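Long-range contacts in pilin (Streptococcus pyogenes serotype M1, PDB 3GLE), which builds the shaft of the pilus as stacked, covalently joined subunits, through which the bacterium adheres to host cells, aggregates and forms biofilms: residues F41-D46 against Y100-E105; T118-Q123 against I151-S156. The protein carries 2 engineered substitutions. One frame throughout, in Å; residues are numbered along the deposited sequence.

Interaction 1 (F41-D46 against Y100-E105); sequences FKIEPD and YKVTEE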
loop_
_atom_site.group_PDB
_atom_site.type_symbol
_atom_site.label_atom_id
_atom_site.label_comp_id
_atom_site.label_asym_id
_atom_site.label_seq_id
_atom_site.Cartn_x
_atom_site.Cartn_y
_atom_site.Cartn_z
ATOM N N PHE A 41 -1.083 -16.626 4.467
ATOM C CA PHE A 41 -0.848 -17.680 3.492
ATOM C C PHE A 41 -1.413 -18.981 4.003
ATOM O O PHE A 41 -1.227 -19.328 5.162
ATOM C CB PHE A 41 0.650 -17.802 3.177
ATOM C CG PHE A 41 1.277 -16.481 2.879
ATOM C CD1 PHE A 41 0.945 -15.801 1.718
ATOM C CD2 PHE A 41 2.111 -15.875 3.794
ATOM C CE1 PHE A 41 1.486 -14.573 1.450
ATOM C CE2 PHE A 41 2.651 -14.632 3.533
ATOM C CZ PHE A 41 2.326 -13.978 2.363
ATOM N N LYS A 42 -2.156 -19.655 3.130
ATOM C CA LYS A 42 -2.796 -20.900 3.458
ATOM C C LYS A 42 -2.134 -22.032 2.706
ATOM O O LYS A 42 -1.833 -21.915 1.492
ATOM C CB LYS A 42 -4.286 -20.850 3.100
ATOM C CG LYS A 42 -5.030 -22.144 3.455
ATOM C CD LYS A 42 -6.512 -22.006 3.188
ATOM C CE LYS A 42 -7.199 -23.346 3.305
ATOM N NZ LYS A 42 -8.680 -23.258 3.013
ATOM N N ILE A 43 -1.897 -23.121 3.441
ATOM C CA ILE A 43 -1.501 -24.363 2.819
ATOM C C ILE A 43 -2.582 -25.432 3.044
ATOM O O ILE A 43 -3.096 -25.623 4.167
ATOM C CB ILE A 43 -0.111 -24.842 3.253
ATOM C CG1 ILE A 43 0.295 -26.055 2.405
ATOM C CG2 ILE A 43 -0.134 -25.232 4.708
ATOM C CD1 ILE A 43 1.790 -26.381 2.418
ATOM N N GLU A 44 -2.936 -26.116 1.966
ATOM C CA GLU A 44 -3.920 -27.179 2.078
ATOM C C GLU A 44 -3.563 -28.349 1.177
ATOM O O GLU A 44 -2.835 -28.161 0.203
ATOM C CB GLU A 44 -5.304 -26.626 1.746
ATOM C CG GLU A 44 -5.371 -25.881 0.441
ATOM C CD GLU A 44 -6.782 -25.420 0.098
ATOM O OE1 GLU A 44 -7.729 -25.694 0.886
ATOM O OE2 GLU A 44 -6.932 -24.779 -0.970
ATOM N N PRO A 45 -4.063 -29.559 1.500
ATOM C CA PRO A 45 -3.857 -30.715 0.618
ATOM C C PRO A 45 -4.369 -30.440 -0.794
ATOM O O PRO A 45 -5.433 -29.834 -0.967
ATOM C CB PRO A 45 -4.708 -31.805 1.271
ATOM C CG PRO A 45 -4.723 -31.434 2.719
ATOM C CD PRO A 45 -4.786 -29.941 2.735
ATOM N N ASP A 46 -3.604 -30.867 -1.793
ATOM C CA ASP A 46 -4.054 -30.799 -3.177
ATOM C C ASP A 46 -5.045 -31.944 -3.461
ATOM O O ASP A 46 -4.704 -33.119 -3.320
ATOM C CB ASP A 46 -2.853 -30.871 -4.112
ATOM C CG ASP A 46 -3.195 -30.551 -5.552
ATOM O OD1 ASP A 46 -4.372 -30.647 -5.962
ATOM O OD2 ASP A 46 -2.257 -30.209 -6.294
ATOM N N TYR A 100 0.427 -30.314 -2.024
ATOM C CA TYR A 100 -0.280 -29.204 -1.377
ATOM C C TYR A 100 -0.388 -28.004 -2.324
ATOM O O TYR A 100 0.375 -27.893 -3.292
ATOM C CB TYR A 100 0.481 -28.726 -0.143
ATOM C CG TYR A 100 0.662 -29.765 0.943
ATOM C CD1 TYR A 100 -0.152 -29.762 2.083
ATOM C CD2 TYR A 100 1.664 -30.724 0.852
ATOM C CE1 TYR A 100 0.003 -30.727 3.068
ATOM C CE2 TYR A 100 1.823 -31.695 1.818
ATOM C CZ TYR A 100 0.986 -31.680 2.924
ATOM O OH TYR A 100 1.181 -32.600 3.871
ATOM N N LYS A 101 -1.328 -27.104 -2.024
ATOM C CA LYS A 101 -1.415 -25.796 -2.674
ATOM C C LYS A 101 -1.199 -24.718 -1.640
ATOM O O LYS A 101 -1.748 -24.776 -0.525
ATOM C CB LYS A 101 -2.791 -25.556 -3.319
ATOM C CG LYS A 101 -3.283 -26.691 -4.210
ATOM C CD LYS A 101 -2.569 -26.701 -5.545
ATOM C CE LYS A 101 -3.131 -25.621 -6.467
ATOM N NZ LYS A 101 -3.110 -26.055 -7.899
ATOM N N VAL A 102 -0.418 -23.721 -2.016
ATOM C CA VAL A 102 -0.184 -22.585 -1.150
ATOM C C VAL A 102 -0.735 -21.354 -1.867
ATOM O O VAL A 102 -0.431 -21.127 -3.048
ATOM C CB VAL A 102 1.319 -22.434 -0.808
ATOM C CG1 VAL A 102 1.608 -21.116 -0.040
ATOM C CG2 VAL A 102 1.796 -23.656 -0.016
ATOM N N THR A 103 -1.569 -20.598 -1.158
ATOM C CA THR A 103 -2.173 -19.373 -1.670
ATOM C C THR A 103 -2.049 -18.250 -0.631
ATOM O O THR A 103 -1.789 -18.502 0.546
ATOM C CB THR A 103 -3.669 -19.564 -1.982
ATOM O OG1 THR A 103 -4.297 -20.263 -0.885
ATOM C CG2 THR A 103 -3.866 -20.372 -3.282
ATOM N N GLU A 104 -2.224 -17.016 -1.085
ATOM C CA GLU A 104 -2.362 -15.875 -0.200
ATOM C C GLU A 104 -3.862 -15.526 -0.040
ATOM O O GLU A 104 -4.603 -15.451 -1.019
ATOM C CB GLU A 104 -1.578 -14.679 -0.763
ATOM C CG GLU A 104 -1.691 -13.429 0.095
ATOM C CD GLU A 104 -1.070 -12.204 -0.540
ATOM O OE1 GLU A 104 0.187 -12.103 -0.595
ATOM O OE2 GLU A 104 -1.853 -11.325 -0.964
ATOM N N GLU A 105 -4.304 -15.311 1.194
ATOM C CA GLU A 105 -5.700 -14.968 1.435
ATOM C C GLU A 105 -5.834 -13.577 2.017
ATOM O O GLU A 105 -5.128 -13.230 2.961
ATOM C CB GLU A 105 -6.338 -15.956 2.406
ATOM C CG GLU A 105 -6.783 -17.259 1.788
ATOM C CD GLU A 105 -7.952 -17.883 2.533
ATOM O OE1 GLU A 105 -8.207 -19.095 2.313
ATOM O OE2 GLU A 105 -8.618 -17.165 3.328
HETATM O O HOH W 1 -4.010 -22.841 -0.279
#
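Lys42 and Thr103 exchange both of their backbone hydrogen bonds, Lys42 N to Thr103 O at 2.9 Å and Thr103 N to Lys42 O at 3.0 Å; Glu44 and Lys101 pair in the same way further along. The two strands run antiparallel, 161° between their directions, and in the intervening non-hydrogen-bonded pairs the CA atoms lean on carbonyl oxygens, as where Val102 CA lies 3.2 Å from Lys42 O. That oxygen also accepts from a water, which sits 2.7 Å from Thr103 OG1; with chi1 at 46° the hydroxyl lies between the backbone N and carbonyl carbon, close enough for the water to join it to Lys42.

Both strands belong to one sheet of the N-terminal immunoglobulin-like sandwich, and Phe41, Ile43, Val102 and Glu104 turn to its inner face, where Phe85 and Phe153 of the opposing sheet cover them. Here Ile43 CD1 meets Val102 CG2 at 3.7 Å, and Ile43 CG1 reaches Tyr100 CB. The Phe41 ring runs alongside Glu104, ring and carboxylate planes 54° apart. Glu104 OE1 comes to the ring edge, 3.5 Å from Phe41 CE1, and forms a salt bridge with Lys23; Glu104 promotes the isopeptide bond made by that lysine in the natural protein.

Lys42, Glu44, Lys101 and Thr103 lie on the other face. Extended from CG onward, Lys42 places NZ 3.4 Å from Glu44 OE1, a salt bridge within its own strand whose hydrogen bond is weak. Neighbouring Glu105 rests OE1 against Lys42 CD but keeps it 4.2 Å from Lys42 NZ, beyond salt-bridge range.

Interaction 2 (T118-Q123 against I151-S156); sequences TSYTVQ and IQFKAS. Engineered in segment 151-156: Ala155 (natural residue Asn).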
loop_
_atom_site.group_PDB
_atom_site.type_symbol
_atom_site.label_atom_id
_atom_site.label_comp_id
_atom_site.label_asym_id
_atom_site.label_seq_id
_atom_site.Cartn_x
_atom_site.Cartn_y
_atom_site.Cartn_z
ATOM N N THR A 118 -1.730 -15.720 -7.224
ATOM C CA THR A 118 -0.960 -16.922 -7.490
ATOM C C THR A 118 -1.360 -18.111 -6.615
ATOM O O THR A 118 -1.628 -17.950 -5.432
ATOM C CB THR A 118 0.541 -16.629 -7.297
ATOM O OG1 THR A 118 0.952 -15.671 -8.273
ATOM C CG2 THR A 118 1.345 -17.873 -7.480
ATOM N N SER A 119 -1.416 -19.292 -7.213
ATOM C CA SER A 119 -1.501 -20.537 -6.454
ATOM C C SER A 119 -0.208 -21.321 -6.701
ATOM O O SER A 119 0.144 -21.529 -7.846
ATOM C CB SER A 119 -2.689 -21.365 -6.935
ATOM O OG SER A 119 -3.042 -22.324 -5.958
ATOM N N TYR A 120 0.494 -21.726 -5.650
ATOM C CA TYR A 120 1.678 -22.561 -5.770
ATOM C C TYR A 120 1.348 -24.045 -5.545
ATOM O O TYR A 120 0.594 -24.392 -4.635
ATOM C CB TYR A 120 2.735 -22.151 -4.739
ATOM C CG TYR A 120 3.577 -20.945 -5.067
ATOM C CD1 TYR A 120 3.137 -19.671 -4.752
ATOM C CD2 TYR A 120 4.849 -21.080 -5.645
ATOM C CE1 TYR A 120 3.903 -18.546 -5.043
ATOM C CE2 TYR A 120 5.643 -19.946 -5.932
ATOM C CZ TYR A 120 5.150 -18.690 -5.638
ATOM O OH TYR A 120 5.882 -17.555 -5.885
ATOM N N THR A 121 1.935 -24.917 -6.351
ATOM C CA THR A 121 1.960 -26.344 -6.049
ATOM C C THR A 121 3.220 -26.600 -5.252
ATOM O O THR A 121 4.294 -26.159 -5.653
ATOM C CB THR A 121 1.985 -27.181 -7.315
ATOM O OG1 THR A 121 0.808 -26.899 -8.057
ATOM C CG2 THR A 121 2.038 -28.695 -7.005
ATOM N N VAL A 122 3.055 -27.284 -4.119
ATOM C CA VAL A 122 4.139 -27.694 -3.235
ATOM C C VAL A 122 4.187 -29.227 -3.125
ATOM O O VAL A 122 3.212 -29.857 -2.715
ATOM C CB VAL A 122 3.964 -27.053 -1.833
ATOM C CG1 VAL A 122 4.921 -27.671 -0.811
ATOM C CG2 VAL A 122 4.174 -25.556 -1.932
ATOM N N GLN A 123 5.318 -29.804 -3.528
ATOM C CA GLN A 123 5.593 -31.227 -3.400
ATOM C C GLN A 123 6.443 -31.484 -2.159
ATOM O O GLN A 123 7.581 -30.995 -2.069
ATOM C CB GLN A 123 6.413 -31.750 -4.579
ATOM C CG GLN A 123 5.865 -31.612 -5.988
ATOM C CD GLN A 123 6.780 -32.344 -6.970
ATOM O OE1 GLN A 123 7.999 -32.125 -6.986
ATOM N NE2 GLN A 123 6.209 -33.259 -7.744
ATOM N N ILE A 151 8.808 -19.966 -2.564
ATOM C CA ILE A 151 7.459 -19.470 -2.437
ATOM C C ILE A 151 7.496 -17.978 -2.088
ATOM O O ILE A 151 7.820 -17.589 -0.958
ATOM C CB ILE A 151 6.664 -20.252 -1.428
ATOM C CG1 ILE A 151 6.782 -21.737 -1.757
ATOM C CG2 ILE A 151 5.213 -19.784 -1.446
ATOM C CD1 ILE A 151 6.011 -22.558 -0.880
ATOM N N GLN A 152 7.183 -17.168 -3.100
ATOM C CA GLN A 152 7.183 -15.721 -2.981
ATOM C C GLN A 152 5.850 -15.155 -3.476
ATOM O O GLN A 152 5.336 -15.566 -4.529
ATOM C CB GLN A 152 8.343 -15.121 -3.788
ATOM C CG GLN A 152 9.722 -15.315 -3.173
ATOM C CD GLN A 152 10.867 -15.002 -4.143
ATOM O OE1 GLN A 152 10.681 -14.967 -5.366
ATOM N NE2 GLN A 152 12.058 -14.791 -3.594
ATOM N N PHE A 153 5.292 -14.232 -2.705
ATOM C CA PHE A 153 4.104 -13.487 -3.096
ATOM C C PHE A 153 4.527 -12.036 -3.172
ATOM O O PHE A 153 5.290 -11.579 -2.340
ATOM C CB PHE A 153 2.959 -13.684 -2.113
ATOM C CG PHE A 153 2.393 -15.063 -2.138
ATOM C CD1 PHE A 153 1.436 -15.424 -3.089
ATOM C CD2 PHE A 153 2.854 -16.032 -1.252
ATOM C CE1 PHE A 153 0.924 -16.703 -3.123
ATOM C CE2 PHE A 153 2.328 -17.323 -1.286
ATOM C CZ PHE A 153 1.369 -17.660 -2.230
ATOM N N LYS A 154 4.090 -11.354 -4.218
ATOM C CA LYS A 154 4.426 -9.952 -4.431
ATOM C C LYS A 154 3.133 -9.143 -4.492
ATOM O O LYS A 154 2.177 -9.546 -5.164
ATOM C CB LYS A 154 5.180 -9.790 -5.746
ATOM C CG LYS A 154 5.763 -8.383 -5.963
ATOM C CD LYS A 154 6.692 -8.373 -7.162
ATOM C CE LYS A 154 5.924 -8.408 -8.489
ATOM N NZ LYS A 154 6.880 -8.379 -9.643
ATOM N N ALA A 155 3.085 -8.035 -3.762
ATOM C CA ALA A 155 1.974 -7.089 -3.880
ATOM C C ALA A 155 2.531 -5.732 -4.316
ATOM O O ALA A 155 3.618 -5.350 -3.876
ATOM C CB ALA A 155 1.283 -6.956 -2.549
ATOM N N SER A 156 1.821 -5.010 -5.185
ATOM C CA SER A 156 2.198 -3.611 -5.451
ATOM C C SER A 156 1.504 -2.692 -4.450
ATOM O O SER A 156 0.360 -2.921 -4.069
ATOM C CB SER A 156 1.948 -3.193 -6.900
ATOM O OG SER A 156 0.697 -3.694 -7.346
#
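Tyr120 packs its ring against Ile151 and Phe153, which grip it on several sides. Ile151 CG2 sits over one face, 4.0 Å from the Tyr120 ring centroid and 13° off the normal, a CH-pi contact. Phe153 makes an edge-to-face pair with it: the edge of Tyr120 is turned toward the Phe153 face, centroids 5.3 Å apart and planes at 75°. Tyr120 CG lies anti to its own carbonyl carbon (chi1 -80°), which takes the ring across to both partners. The closest atoms of the aromatic pair are Tyr120 CD1 and Phe153 CZ, 3.7 Å apart. Beside them Val122 CG2 meets Ile151 CD1, also at 3.7 Å, and Thr118 O lies at the Phe153 edge, 3.7 Å from Phe153 CE1.

The axes of the two short strands come no closer than 8.9 Å and share no backbone pairing, so side chains bridge the two facing sheets of the sandwich. On the inner side this packing is continuous with strand 96-105, for Phe153 also touches Glu104. The outer side is looser: exposed Gln152 points away from strand 119-129, and its side chain approaches only through CB, 4.0 Å from Tyr120 OH. Further along, engineered Ala155 replaces the asparagine that natively cross-links to Lys23.

Tyr120 OH donates to main-chain Gln152 O at 2.5 Å, a doubtfully short length. This polar anchor probably satisfies the hydroxyl and may limit how far the buried ring extends between the sheets.

From the N terminus the chain passes through 41-46 and, after 53 intervening residues, returns as 100-105 to close interaction 1. It then turns into strand 119-129, the antiparallel neighbour of strand 96-105, and interaction 2 closes a shorter loop of 27 residues between 118-123 and 151-156. The two loops follow in series, neither nested nor crossing. Interaction 1 joins strands within one sheet, whereas interaction 2 spans to the sheet opposite. Probable hydrogen bonds from Tyr120 N to Val102 O and from Val122 N to Tyr100 O connect them, and Phe41 packs on Phe153, so both contacts meet in the interior of the same domain.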